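Local atomic coordinates of peptide synthetase, module 7 (Actinoplanes teichomyceticus, PDB entry 4TX3), a protein that is probably a condensation-type domain of a nonribosomal peptide synthetase, taking part in the assembly of a peptide natural product. Residues 343-348 and 358-363; 20-25 and 305-310; 27-32 and 353-358; 286-291 and 333-338. One frame throughout, in Å; residues are numbered along the deposited sequence.

Interaction 1 of 4, residues 343-348 and 358-363; sequences EKIPEL and HPVYQV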
loop_
_atom_site.group_PDB
_atom_site.type_symbol
_atom_site.label_atom_id
_atom_site.label_comp_id
_atom_site.label_asym_id
_atom_site.label_seq_id
_atom_site.Cartn_x
_atom_site.Cartn_y
_atom_site.Cartn_z
ATOM N N GLU B 343 13.007 -2.788 24.819
ATOM C CA GLU B 343 13.794 -3.876 25.393
ATOM C C GLU B 343 14.887 -3.340 26.321
ATOM O O GLU B 343 15.519 -4.082 27.073
ATOM C CB GLU B 343 14.404 -4.727 24.276
ATOM C CG GLU B 343 13.377 -5.494 23.426
ATOM C CD GLU B 343 12.627 -4.627 22.395
ATOM O OE1 GLU B 343 13.012 -3.457 22.180
ATOM O OE2 GLU B 343 11.643 -5.120 21.791
ATOM N N LYS B 344 15.084 -2.033 26.262
ATOM C CA LYS B 344 16.089 -1.353 27.050
ATOM C C LYS B 344 15.504 -0.960 28.405
ATOM O O LYS B 344 16.229 -0.692 29.369
ATOM C CB LYS B 344 16.581 -0.125 26.281
ATOM C CG LYS B 344 17.875 0.429 26.755
ATOM C CD LYS B 344 19.028 -0.480 26.400
ATOM C CE LYS B 344 20.358 0.222 26.716
ATOM N NZ LYS B 344 20.193 1.397 27.637
ATOM N N ILE B 345 14.174 -0.941 28.463
ATOM C CA ILE B 345 13.446 -0.446 29.622
ATOM C C ILE B 345 13.525 -1.337 30.872
ATOM O O ILE B 345 13.601 -0.801 31.973
ATOM C CB ILE B 345 11.984 -0.206 29.261
ATOM C CG1 ILE B 345 11.868 1.087 28.452
ATOM C CG2 ILE B 345 11.113 -0.134 30.512
ATOM C CD1 ILE B 345 10.508 1.308 27.863
ATOM N N PRO B 346 13.511 -2.683 30.723
ATOM C CA PRO B 346 13.753 -3.483 31.941
ATOM C C PRO B 346 15.012 -3.082 32.731
ATOM O O PRO B 346 14.898 -2.943 33.939
ATOM C CB PRO B 346 13.867 -4.910 31.395
ATOM C CG PRO B 346 12.885 -4.902 30.239
ATOM C CD PRO B 346 13.044 -3.530 29.603
ATOM N N GLU B 347 16.153 -2.885 32.070
ATOM C CA GLU B 347 17.350 -2.295 32.695
ATOM C C GLU B 347 17.097 -0.991 33.427
ATOM O O GLU B 347 17.434 -0.858 34.595
ATOM C CB GLU B 347 18.425 -1.997 31.655
ATOM C CG GLU B 347 19.085 -3.181 31.041
ATOM C CD GLU B 347 19.666 -2.830 29.686
ATOM O OE1 GLU B 347 20.145 -1.680 29.536
ATOM O OE2 GLU B 347 19.612 -3.692 28.770
ATOM N N LEU B 348 16.548 -0.015 32.707
ATOM C CA LEU B 348 16.284 1.315 33.253
ATOM C C LEU B 348 15.462 1.262 34.524
ATOM O O LEU B 348 15.532 2.161 35.353
ATOM C CB LEU B 348 15.551 2.179 32.229
ATOM C CG LEU B 348 16.137 2.200 30.824
ATOM C CD1 LEU B 348 15.231 2.993 29.918
ATOM C CD2 LEU B 348 17.539 2.793 30.835
ATOM N N HIS B 358 6.829 -12.043 30.472
ATOM C CA HIS B 358 7.131 -10.835 29.713
ATOM C C HIS B 358 7.232 -9.643 30.675
ATOM O O HIS B 358 6.332 -9.418 31.484
ATOM C CB HIS B 358 6.064 -10.586 28.644
ATOM C CG HIS B 358 6.458 -9.564 27.622
ATOM N ND1 HIS B 358 5.982 -8.272 27.638
ATOM C CD2 HIS B 358 7.284 -9.646 26.553
ATOM C CE1 HIS B 358 6.503 -7.598 26.628
ATOM N NE2 HIS B 358 7.297 -8.411 25.957
ATOM N N PRO B 359 8.334 -8.879 30.591
ATOM C CA PRO B 359 8.587 -7.728 31.468
ATOM C C PRO B 359 7.647 -6.537 31.201
ATOM O O PRO B 359 7.137 -6.415 30.080
ATOM C CB PRO B 359 10.031 -7.364 31.131
ATOM C CG PRO B 359 10.183 -7.791 29.717
ATOM C CD PRO B 359 9.404 -9.046 29.593
ATOM N N VAL B 360 7.436 -5.690 32.215
ATOM C CA VAL B 360 6.594 -4.490 32.131
ATOM C C VAL B 360 5.109 -4.784 31.898
ATOM O O VAL B 360 4.271 -4.301 32.651
ATOM C CB VAL B 360 7.056 -3.523 31.018
ATOM C CG1 VAL B 360 6.263 -2.209 31.090
ATOM C CG2 VAL B 360 8.537 -3.259 31.114
ATOM N N TYR B 361 4.765 -5.536 30.850
ATOM C CA TYR B 361 3.365 -5.913 30.663
ATOM C C TYR B 361 3.183 -7.349 30.203
ATOM O O TYR B 361 4.043 -7.921 29.539
ATOM C CB TYR B 361 2.654 -4.962 29.683
ATOM C CG TYR B 361 3.129 -5.019 28.251
ATOM C CD1 TYR B 361 4.216 -4.261 27.826
ATOM C CD2 TYR B 361 2.469 -5.814 27.311
ATOM C CE1 TYR B 361 4.641 -4.305 26.509
ATOM C CE2 TYR B 361 2.885 -5.870 25.993
ATOM C CZ TYR B 361 3.972 -5.111 25.597
ATOM O OH TYR B 361 4.385 -5.159 24.279
ATOM N N GLN B 362 2.040 -7.917 30.572
ATOM C CA GLN B 362 1.726 -9.306 30.296
ATOM C C GLN B 362 0.420 -9.410 29.491
ATOM O O GLN B 362 0.036 -10.498 29.027
ATOM C CB GLN B 362 1.634 -10.096 31.608
ATOM C CG GLN B 362 2.927 -10.133 32.424
ATOM C CD GLN B 362 3.195 -8.837 33.174
ATOM O OE1 GLN B 362 2.299 -8.278 33.796
ATOM N NE2 GLN B 362 4.430 -8.350 33.106
ATOM N N VAL B 363 -0.259 -8.272 29.335
ATOM C CA VAL B 363 -1.473 -8.184 28.532
ATOM C C VAL B 363 -1.259 -7.242 27.353
ATOM O O VAL B 363 -0.860 -6.090 27.546
ATOM C CB VAL B 363 -2.670 -7.685 29.357
ATOM C CG1 VAL B 363 -3.957 -7.701 28.507
ATOM C CG2 VAL B 363 -2.825 -8.530 30.609
#

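Interaction 2 of 4, residues 20-25 and 305-310; sequences TARQLR and ARPFPV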
loop_
_atom_site.group_PDB
_atom_site.type_symbol
_atom_site.label_atom_id
_atom_site.label_comp_id
_atom_site.label_asym_id
_atom_site.label_seq_id
_atom_site.Cartn_x
_atom_site.Cartn_y
_atom_site.Cartn_z
ATOM N N THR B 20 20.460 -4.788 17.207
ATOM C CA THR B 20 19.571 -3.832 17.870
ATOM C C THR B 20 19.224 -4.379 19.243
ATOM O O THR B 20 19.478 -5.550 19.530
ATOM C CB THR B 20 18.260 -3.575 17.115
ATOM O OG1 THR B 20 17.492 -4.787 17.074
ATOM C CG2 THR B 20 18.513 -3.035 15.703
ATOM N N ALA B 21 18.631 -3.533 20.078
ATOM C CA ALA B 21 18.180 -3.953 21.400
ATOM C C ALA B 21 17.140 -5.066 21.295
ATOM O O ALA B 21 17.169 -6.010 22.075
ATOM C CB ALA B 21 17.622 -2.756 22.184
ATOM N N ARG B 22 16.240 -4.967 20.318
ATOM C CA ARG B 22 15.230 -6.002 20.108
ATOM C C ARG B 22 15.876 -7.340 19.731
ATOM O O ARG B 22 15.478 -8.383 20.247
ATOM C CB ARG B 22 14.225 -5.568 19.036
ATOM C CG ARG B 22 12.993 -6.484 18.893
ATOM C CD ARG B 22 11.726 -5.695 18.579
ATOM N NE ARG B 22 11.743 -4.435 19.313
ATOM C CZ ARG B 22 11.848 -3.239 18.743
ATOM N NH1 ARG B 22 11.893 -3.129 17.419
ATOM N NH2 ARG B 22 11.896 -2.149 19.499
ATOM N N GLN B 23 16.880 -7.307 18.854
ATOM C CA GLN B 23 17.591 -8.528 18.446
ATOM C C GLN B 23 18.341 -9.203 19.610
ATOM O O GLN B 23 18.290 -10.431 19.780
ATOM C CB GLN B 23 18.591 -8.218 17.331
ATOM C CG GLN B 23 17.989 -7.828 15.992
ATOM C CD GLN B 23 19.066 -7.499 14.961
ATOM O OE1 GLN B 23 19.960 -6.695 15.222
ATOM N NE2 GLN B 23 18.992 -8.137 13.794
ATOM N N LEU B 24 19.055 -8.392 20.391
ATOM C CA LEU B 24 19.811 -8.886 21.532
ATOM C C LEU B 24 18.907 -9.596 22.543
ATOM O O LEU B 24 19.313 -10.591 23.146
ATOM C CB LEU B 24 20.561 -7.741 22.212
ATOM C CG LEU B 24 21.441 -8.113 23.413
ATOM C CD1 LEU B 24 22.501 -9.097 23.002
ATOM C CD2 LEU B 24 22.062 -6.863 24.044
ATOM N N ARG B 25 17.683 -9.100 22.726
ATOM C CA ARG B 25 16.764 -9.779 23.629
ATOM C C ARG B 25 16.307 -11.096 23.021
ATOM O O ARG B 25 16.262 -12.117 23.702
ATOM C CB ARG B 25 15.554 -8.921 23.962
ATOM C CG ARG B 25 14.620 -9.625 24.944
ATOM C CD ARG B 25 13.533 -8.711 25.471
ATOM N NE ARG B 25 12.406 -9.505 25.929
ATOM C CZ ARG B 25 12.256 -9.923 27.180
ATOM N NH1 ARG B 25 13.162 -9.595 28.108
ATOM N NH2 ARG B 25 11.190 -10.659 27.498
ATOM N N ALA B 305 9.061 -3.844 14.397
ATOM C CA ALA B 305 7.868 -3.529 15.169
ATOM C C ALA B 305 8.276 -3.312 16.625
ATOM O O ALA B 305 9.137 -4.023 17.137
ATOM C CB ALA B 305 6.798 -4.636 15.029
ATOM N N ARG B 306 7.675 -2.324 17.279
ATOM C CA ARG B 306 8.150 -1.861 18.598
ATOM C C ARG B 306 7.093 -1.916 19.685
ATOM O O ARG B 306 6.035 -1.276 19.562
ATOM C CB ARG B 306 8.639 -0.433 18.473
ATOM C CG ARG B 306 7.841 0.282 17.441
ATOM C CD ARG B 306 8.541 1.464 16.883
ATOM N NE ARG B 306 7.628 2.137 15.992
ATOM C CZ ARG B 306 7.458 3.447 15.981
ATOM N NH1 ARG B 306 8.148 4.201 16.834
ATOM N NH2 ARG B 306 6.577 3.994 15.141
ATOM N N PRO B 307 7.373 -2.679 20.756
ATOM C CA PRO B 307 6.505 -2.722 21.939
ATOM C C PRO B 307 6.369 -1.335 22.548
ATOM O O PRO B 307 7.286 -0.522 22.467
ATOM C CB PRO B 307 7.234 -3.673 22.890
ATOM C CG PRO B 307 8.111 -4.498 22.000
ATOM C CD PRO B 307 8.539 -3.562 20.899
ATOM N N PHE B 308 5.212 -1.081 23.137
ATOM C CA PHE B 308 4.812 0.242 23.581
ATOM C C PHE B 308 3.827 0.067 24.750
ATOM O O PHE B 308 2.636 -0.215 24.544
ATOM C CB PHE B 308 4.184 1.020 22.417
ATOM C CG PHE B 308 3.578 2.341 22.815
ATOM C CD1 PHE B 308 4.335 3.292 23.492
ATOM C CD2 PHE B 308 2.250 2.631 22.511
ATOM C CE1 PHE B 308 3.782 4.521 23.865
ATOM C CE2 PHE B 308 1.679 3.852 22.880
ATOM C CZ PHE B 308 2.450 4.801 23.565
ATOM N N PRO B 309 4.337 0.193 25.986
ATOM C CA PRO B 309 3.572 -0.011 27.218
ATOM C C PRO B 309 2.943 1.275 27.702
ATOM O O PRO B 309 3.622 2.293 27.739
ATOM C CB PRO B 309 4.635 -0.488 28.200
ATOM C CG PRO B 309 5.854 0.263 27.756
ATOM C CD PRO B 309 5.773 0.346 26.259
ATOM N N VAL B 310 1.667 1.236 28.059
ATOM C CA VAL B 310 1.009 2.415 28.599
ATOM C C VAL B 310 0.411 2.083 29.952
ATOM O O VAL B 310 -0.333 1.111 30.110
ATOM C CB VAL B 310 -0.064 2.965 27.640
ATOM C CG1 VAL B 310 -0.870 4.066 28.320
ATOM C CG2 VAL B 310 0.611 3.498 26.367
#

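Interaction 3 of 4, residues 27-32 and 353-358; sequences WLLARP and GSLSRH. With SO4 (sulfate ion), chain F.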
loop_
_atom_site.group_PDB
_atom_site.type_symbol
_atom_site.label_atom_id
_atom_site.label_comp_id
_atom_site.label_asym_id
_atom_site.label_seq_id
_atom_site.Cartn_x
_atom_site.Cartn_y
_atom_site.Cartn_z
ATOM N N TRP B 27 18.019 -12.840 20.924
ATOM C CA TRP B 27 19.185 -13.713 20.949
ATOM C C TRP B 27 19.381 -14.331 22.332
ATOM O O TRP B 27 19.556 -15.542 22.460
ATOM C CB TRP B 27 20.428 -12.934 20.529
ATOM C CG TRP B 27 21.659 -13.756 20.214
ATOM C CD1 TRP B 27 22.025 -14.238 19.000
ATOM C CD2 TRP B 27 22.694 -14.138 21.123
ATOM N NE1 TRP B 27 23.216 -14.912 19.091
ATOM C CE2 TRP B 27 23.648 -14.867 20.386
ATOM C CE3 TRP B 27 22.905 -13.940 22.493
ATOM C CZ2 TRP B 27 24.796 -15.396 20.965
ATOM C CZ3 TRP B 27 24.047 -14.464 23.073
ATOM C CH2 TRP B 27 24.978 -15.186 22.311
ATOM N N LEU B 28 19.340 -13.496 23.362
ATOM C CA LEU B 28 19.519 -13.968 24.727
ATOM C C LEU B 28 18.455 -14.972 25.168
ATOM O O LEU B 28 18.758 -15.929 25.874
ATOM C CB LEU B 28 19.535 -12.785 25.687
ATOM C CG LEU B 28 20.836 -12.017 25.542
ATOM C CD1 LEU B 28 20.683 -10.626 26.065
ATOM C CD2 LEU B 28 21.934 -12.754 26.264
ATOM N N LEU B 29 17.214 -14.767 24.753
ATOM C CA LEU B 29 16.131 -15.636 25.208
ATOM C C LEU B 29 15.918 -16.793 24.251
ATOM O O LEU B 29 14.841 -17.387 24.207
ATOM C CB LEU B 29 14.828 -14.844 25.365
ATOM C CG LEU B 29 14.885 -13.662 26.338
ATOM C CD1 LEU B 29 13.488 -13.141 26.625
ATOM C CD2 LEU B 29 15.628 -14.014 27.629
ATOM N N ALA B 30 16.946 -17.111 23.478
ATOM C CA ALA B 30 16.836 -18.194 22.508
ATOM C C ALA B 30 17.019 -19.569 23.170
ATOM O O ALA B 30 18.019 -19.825 23.863
ATOM C CB ALA B 30 17.838 -18.005 21.387
ATOM N N ARG B 31 16.025 -20.429 22.959
ATOM C CA ARG B 31 16.051 -21.828 23.384
ATOM C C ARG B 31 16.450 -22.027 24.843
ATOM O O ARG B 31 17.522 -22.558 25.118
ATOM C CB ARG B 31 16.987 -22.615 22.459
ATOM C CG ARG B 31 16.550 -22.536 20.993
ATOM C CD ARG B 31 17.616 -23.026 20.038
ATOM N NE ARG B 31 17.804 -24.473 20.111
ATOM C CZ ARG B 31 18.374 -25.207 19.158
ATOM N NH1 ARG B 31 18.822 -24.637 18.044
ATOM N NH2 ARG B 31 18.488 -26.518 19.315
ATOM N N PRO B 32 15.582 -21.595 25.786
ATOM C CA PRO B 32 15.818 -21.767 27.228
ATOM C C PRO B 32 15.550 -23.202 27.667
ATOM O O PRO B 32 15.963 -23.642 28.742
ATOM C CB PRO B 32 14.818 -20.800 27.863
ATOM C CG PRO B 32 13.685 -20.746 26.881
ATOM C CD PRO B 32 14.306 -20.899 25.516
ATOM N N GLY B 353 15.184 -9.680 35.773
ATOM C CA GLY B 353 14.723 -10.445 34.627
ATOM C C GLY B 353 14.150 -11.805 34.997
ATOM O O GLY B 353 14.419 -12.351 36.069
ATOM N N SER B 354 13.342 -12.350 34.102
ATOM C CA SER B 354 12.723 -13.650 34.312
ATOM C C SER B 354 12.449 -14.281 32.956
ATOM O O SER B 354 12.162 -13.581 31.990
ATOM C CB SER B 354 11.434 -13.523 35.117
ATOM O OG SER B 354 10.754 -14.763 35.145
ATOM N N LEU B 355 12.585 -15.596 32.862
ATOM C CA LEU B 355 12.288 -16.268 31.607
ATOM C C LEU B 355 10.802 -16.503 31.526
ATOM O O LEU B 355 10.231 -16.575 30.447
ATOM C CB LEU B 355 13.016 -17.603 31.493
ATOM C CG LEU B 355 14.537 -17.633 31.565
ATOM C CD1 LEU B 355 15.015 -19.067 31.348
ATOM C CD2 LEU B 355 15.126 -16.694 30.533
ATOM N N SER B 356 10.184 -16.629 32.694
ATOM C CA SER B 356 8.822 -17.134 32.799
ATOM C C SER B 356 7.773 -16.098 32.419
ATOM O O SER B 356 6.588 -16.399 32.363
ATOM C CB SER B 356 8.580 -17.619 34.226
ATOM O OG SER B 356 9.176 -16.737 35.168
ATOM N N ARG B 357 8.214 -14.879 32.153
ATOM C CA ARG B 357 7.303 -13.752 32.124
ATOM C C ARG B 357 7.774 -12.669 31.168
ATOM O O ARG B 357 8.975 -12.415 31.050
ATOM C CB ARG B 357 7.157 -13.186 33.538
ATOM C CG ARG B 357 6.627 -11.779 33.610
ATOM C CD ARG B 357 6.775 -11.201 34.992
ATOM N NE ARG B 357 6.367 -12.173 35.994
ATOM C CZ ARG B 357 7.151 -12.605 36.976
ATOM N NH1 ARG B 357 8.391 -12.137 37.079
ATOM N NH2 ARG B 357 6.693 -13.501 37.849
ATOM N N HIS B 358 6.829 -12.043 30.472
ATOM C CA HIS B 358 7.131 -10.835 29.713
ATOM C C HIS B 358 7.232 -9.643 30.675
ATOM O O HIS B 358 6.332 -9.418 31.484
ATOM C CB HIS B 358 6.064 -10.586 28.644
ATOM C CG HIS B 358 6.458 -9.564 27.622
ATOM N ND1 HIS B 358 5.982 -8.272 27.638
ATOM C CD2 HIS B 358 7.284 -9.646 26.553
ATOM C CE1 HIS B 358 6.503 -7.598 26.628
ATOM N NE2 HIS B 358 7.297 -8.411 25.957
HETATM S S SO4 F . 13.953 -19.122 20.295
HETATM O O1 SO4 F . 15.156 -18.454 19.796
HETATM O O2 SO4 F . 13.968 -20.517 19.862
HETATM O O3 SO4 F . 13.945 -19.086 21.765
HETATM O O4 SO4 F . 12.769 -18.427 19.774
#

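Interaction 4 of 4, residues 286-291 and 333-338; sequences TTLPRD and EARQHL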
loop_
_atom_site.group_PDB
_atom_site.type_symbol
_atom_site.label_atom_id
_atom_site.label_comp_id
_atom_site.label_asym_id
_atom_site.label_seq_id
_atom_site.Cartn_x
_atom_site.Cartn_y
_atom_site.Cartn_z
ATOM N N THR B 286 1.093 -2.622 23.651
ATOM C CA THR B 286 0.707 -2.795 22.266
ATOM C C THR B 286 1.957 -2.804 21.387
ATOM O O THR B 286 3.010 -2.313 21.795
ATOM C CB THR B 286 -0.258 -1.680 21.799
ATOM O OG1 THR B 286 -0.960 -2.113 20.627
ATOM C CG2 THR B 286 0.500 -0.396 21.494
ATOM N N THR B 287 1.840 -3.377 20.190
ATOM C CA THR B 287 2.954 -3.398 19.262
ATOM C C THR B 287 2.683 -2.461 18.084
ATOM O O THR B 287 1.751 -2.659 17.316
ATOM C CB THR B 287 3.239 -4.814 18.766
ATOM O OG1 THR B 287 3.527 -5.643 19.893
ATOM C CG2 THR B 287 4.446 -4.833 17.833
ATOM N N LEU B 288 3.503 -1.421 17.978
ATOM C CA LEU B 288 3.435 -0.483 16.874
ATOM C C LEU B 288 4.263 -0.989 15.699
ATOM O O LEU B 288 5.310 -1.609 15.913
ATOM C CB LEU B 288 3.959 0.884 17.299
ATOM C CG LEU B 288 3.369 1.531 18.537
ATOM C CD1 LEU B 288 4.018 2.886 18.736
ATOM C CD2 LEU B 288 1.881 1.659 18.350
ATOM N N PRO B 289 3.822 -0.695 14.458
ATOM C CA PRO B 289 4.665 -0.987 13.296
ATOM C C PRO B 289 5.789 0.036 13.220
ATOM O O PRO B 289 5.756 1.010 13.981
ATOM C CB PRO B 289 3.710 -0.814 12.123
ATOM C CG PRO B 289 2.857 0.340 12.573
ATOM C CD PRO B 289 2.638 0.097 14.071
ATOM N N ARG B 290 6.743 -0.178 12.316
ATOM C CA ARG B 290 7.783 0.793 12.030
ATOM C C ARG B 290 7.197 2.192 11.822
ATOM O O ARG B 290 6.085 2.347 11.329
ATOM C CB ARG B 290 8.575 0.360 10.797
ATOM C CG ARG B 290 7.740 0.217 9.542
ATOM C CD ARG B 290 8.496 -0.534 8.437
ATOM N NE ARG B 290 8.435 -1.985 8.616
ATOM C CZ ARG B 290 9.071 -2.869 7.850
ATOM N NH1 ARG B 290 9.830 -2.464 6.834
ATOM N NH2 ARG B 290 8.957 -4.163 8.107
ATOM N N ASP B 291 7.953 3.201 12.222
ATOM C CA ASP B 291 7.592 4.589 11.997
ATOM C C ASP B 291 7.399 4.892 10.493
ATOM O O ASP B 291 8.346 4.872 9.713
ATOM C CB ASP B 291 8.673 5.462 12.630
ATOM C CG ASP B 291 8.426 6.944 12.453
ATOM O OD1 ASP B 291 7.368 7.345 11.922
ATOM O OD2 ASP B 291 9.316 7.714 12.867
ATOM N N GLU B 333 1.357 11.537 25.665
ATOM C CA GLU B 333 2.658 11.838 26.257
ATOM C C GLU B 333 3.721 10.764 25.935
ATOM O O GLU B 333 4.847 11.087 25.542
ATOM C CB GLU B 333 2.508 12.001 27.775
ATOM C CG GLU B 333 3.548 12.899 28.430
ATOM C CD GLU B 333 3.513 12.829 29.964
ATOM O OE1 GLU B 333 2.686 12.058 30.514
ATOM O OE2 GLU B 333 4.317 13.543 30.613
ATOM N N ALA B 334 3.370 9.491 26.102
ATOM C CA ALA B 334 4.331 8.408 25.870
ATOM C C ALA B 334 4.742 8.324 24.403
ATOM O O ALA B 334 5.899 8.049 24.105
ATOM C CB ALA B 334 3.756 7.076 26.334
ATOM N N ARG B 335 3.779 8.571 23.510
ATOM C CA ARG B 335 3.953 8.617 22.046
ATOM C C ARG B 335 5.210 9.347 21.591
ATOM O O ARG B 335 5.776 9.045 20.553
ATOM C CB ARG B 335 2.743 9.313 21.410
ATOM C CG ARG B 335 2.308 8.770 20.079
ATOM C CD ARG B 335 1.244 7.689 20.246
ATOM N NE ARG B 335 1.030 6.913 19.022
ATOM C CZ ARG B 335 0.279 5.819 18.961
ATOM N NH1 ARG B 335 -0.335 5.368 20.046
ATOM N NH2 ARG B 335 0.142 5.169 17.811
ATOM N N GLN B 336 5.635 10.323 22.376
ATOM C CA GLN B 336 6.726 11.185 21.979
ATOM C C GLN B 336 8.094 10.663 22.397
ATOM O O GLN B 336 9.115 11.242 22.035
ATOM C CB GLN B 336 6.498 12.571 22.565
ATOM C CG GLN B 336 5.295 13.273 21.976
ATOM C CD GLN B 336 4.975 14.552 22.699
ATOM O OE1 GLN B 336 5.230 14.679 23.904
ATOM N NE2 GLN B 336 4.432 15.526 21.968
ATOM N N HIS B 337 8.120 9.565 23.146
ATOM C CA HIS B 337 9.368 9.046 23.677
ATOM C C HIS B 337 9.631 7.617 23.221
ATOM O O HIS B 337 9.952 6.753 24.045
ATOM C CB HIS B 337 9.339 9.122 25.200
ATOM C CG HIS B 337 8.934 10.468 25.724
ATOM N ND1 HIS B 337 9.840 11.485 25.944
ATOM C CD2 HIS B 337 7.724 10.964 26.066
ATOM C CE1 HIS B 337 9.204 12.548 26.396
ATOM N NE2 HIS B 337 7.920 12.260 26.482
ATOM N N LEU B 338 9.511 7.377 21.911
ATOM C CA LEU B 338 9.585 6.018 21.364
ATOM C C LEU B 338 10.936 5.636 20.763
ATOM O O LEU B 338 11.094 4.523 20.274
ATOM C CB LEU B 338 8.509 5.824 20.305
ATOM C CG LEU B 338 7.075 5.905 20.815
ATOM C CD1 LEU B 338 6.118 5.481 19.710
ATOM C CD2 LEU B 338 6.920 5.040 22.071
#

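Interaction 1 of 4, residues 343-348 and 358-363
Ile345, on the short helix 345-348, sets its branch methyl against Val360: CG2 of Ile345 lies 4.1 Å from CG2 of Val360, with the two side chains crossing at about a right angle. The CG2 of Ile345 stands anti to its own backbone N, which swings this methyl toward the loop, while the side chain also touches Trp208 of helix 200-211. Pro346 follows with a second apolar touch, its CG 3.9 Å from CB of Pro359, the two rings meeting at a slant. The loop keeps its shape by internal bonds. Tyr361 N bonds to Pro359 O, and Val360, with phi 65° and psi -55°, sits at the corner of a classic gamma turn. His358 ND1 donates to Tyr361 O (2.7 Å), the acceptor lying in the imidazole plane, and Gln362 NE2 donates to His358 O. The CE1 of His358 also rests over one face of the Tyr361 ring, and Phe342 meets the imidazole with its plane only about 10° away. Apolar touches alone join the two segments, which implies that shape fixes their fit, while hydrogen bonds within the loop, together with Gln362 OE1 to Thr219, help to keep its shape.

Interaction 2 of 4, residues 20-25 and 305-310
Arg22 NE is gripped by a salt bridge to Glu343 OE2 and at the same time lies 3.7 Å from CD of Pro307, so that charge and ring meet at one end of the side chain. The guanidinium spreads over the start of strand 306-313. Ala305 O sits over one face of the group, 2.9 Å from Arg22 NH1, but the angle is too poor for a hydrogen bond; NH1 donates instead to Pro303 O. Arg306 CA lies over that face as well, toward the rim, and Arg306 CB approaches Arg22 NH2 at 3.8 Å. What brings the group here is a chain that leaves with CG opposite the backbone N (chi1 -171°) and then bends at chi2 and chi3. The helix that carries Arg22, 21-28, begins with a capping box formed by Thr20 and Gln23: Gln23 N donates to Thr20 OG1, and Thr20 N returns a bond to a lone pair of Gln23 OE1 (2.8 Å). Arg306 turns its own charge away, giving NE to Pro289 O. The contact joins the first helix of the condensation fold to a strand of its C-terminal half. A leucine in place of Arg22 would probably leave Glu343 without this counter-charge and Pro303 O without this donor, and would lose the packing of the guanidinium on Arg306 CB and Pro307 CD. With Glu343 bound to NE and Pro303 O taking NH1, the positive charge of Arg22 is probably well offset.

Interaction 3 of 4, residues 27-32 and 353-358
Leu29 and Leu355 mark the closest approach of the two backbones, the end of helix 21-28 with the turn after it, and an irregular loop; their CA atoms are 7.5 Å apart. Leu29 is the first residue to leave helical geometry after helix 21-28, and from there the chain turns through Arg31, whose positive phi of 50° places it in the left-handed region. Opposite, Ser354 starts an ST turn: its OG accepts from Ser356 N at 3.1 Å, which rounds the loop so that Leu355 stands out at the bend. This leucine straddles the other segment with its two methyls, CD2 reaching 4.0 Å from CD2 of Leu29 and CD1 reaching 3.9 Å from CB of Pro32. The two leucines run alongside one another, pointing opposite ways, each with CG anti to its carbonyl carbon. In the two-lobed condensation fold, helix 21-28 belongs with the N-terminal lobe and the loop before strand 363-369 with the C-terminal one, so these methyls meet across the interface between the lobes. Beside the turn sits a sulfate, probably from the crystallisation liquor. Arg31 N donates to its O3 at 2.7 Å, a nearly straight bond (164°), while His142 NE2, Arg39 NE and Arg233 NH1 hydrogen-bond the same anion. The Arg31 side chain itself leads off to a salt bridge with Glu34, and Arg233 NH2 also holds Leu29 O.

Interaction 4 of 4, residues 286-291 and 333-338
The guanidinium of Arg335 meets Leu288 obliquely, with NH2 of the arginine 4.0 Å from CD2 of the leucine. Two residues on, the flat ring of His337 has CB of Gln336 over one face, offset toward the rim, and stacks with Phe207 of helix 200-211. Leu288 gives its second methyl to Leu338: the two CD1 atoms, of Leu288 and of Leu338, come within 3.5 Å, a tight fit for methyl groups, and the side chains cross at about a right angle. Both leucines hold CG anti to the carbonyl carbon (chi1 -53° for Leu288, -64° for Leu338), and the CB of each is directed at the other segment, which lets the branch ends converge. Leu288 thus works as a fork, one prong on a leucine and the other on the end of an arginine. Residues 335-338 leave helix 320-334 through a type I beta turn from Ala334 to His337, closed by His337 N donating to Ala334 O at 2.9 Å. In the fold, Leu288 ends strand 281-288, which pairs antiparallel with strand 306-313, and the turn lies over that pair: Phe308 of the neighbouring strand touches both Ala334 and Leu338. The backbone of Leu288 is itself hydrogen-bonded to Arg306. Arg335 bends at chi2 (92°) to lay its charged end beside the methyl, a van der Waals touch without polar character. Past the strand, Arg290 turns the other way and forms a salt bridge with Asp147, while Trp208 NE1 binds the backbone O of His337.

In the fold
Along the chain, interactions 4 and 2 interlock, as do 2 and 3, whereas both 2 and 4 close before interaction 1 opens. Interactions 1 and 2 lie closest, their centres about 9 Å apart, and Glu343 with Arg22 ties them. Interactions 2 and 3 both draw on helix 21-28, and 1 and 3 share His358. Interactions 2 and 4 meet on the antiparallel strands 281-288 and 306-313, about 11 Å apart between centres; 3 and 4 do not touch. Interactions 2 and 3 thus fasten the first helix to the C-terminal lobe at two places, while 1 and 4 pack that lobe internally, an arrangement consistent with a condensation fold whose two lobes are held together along their seam.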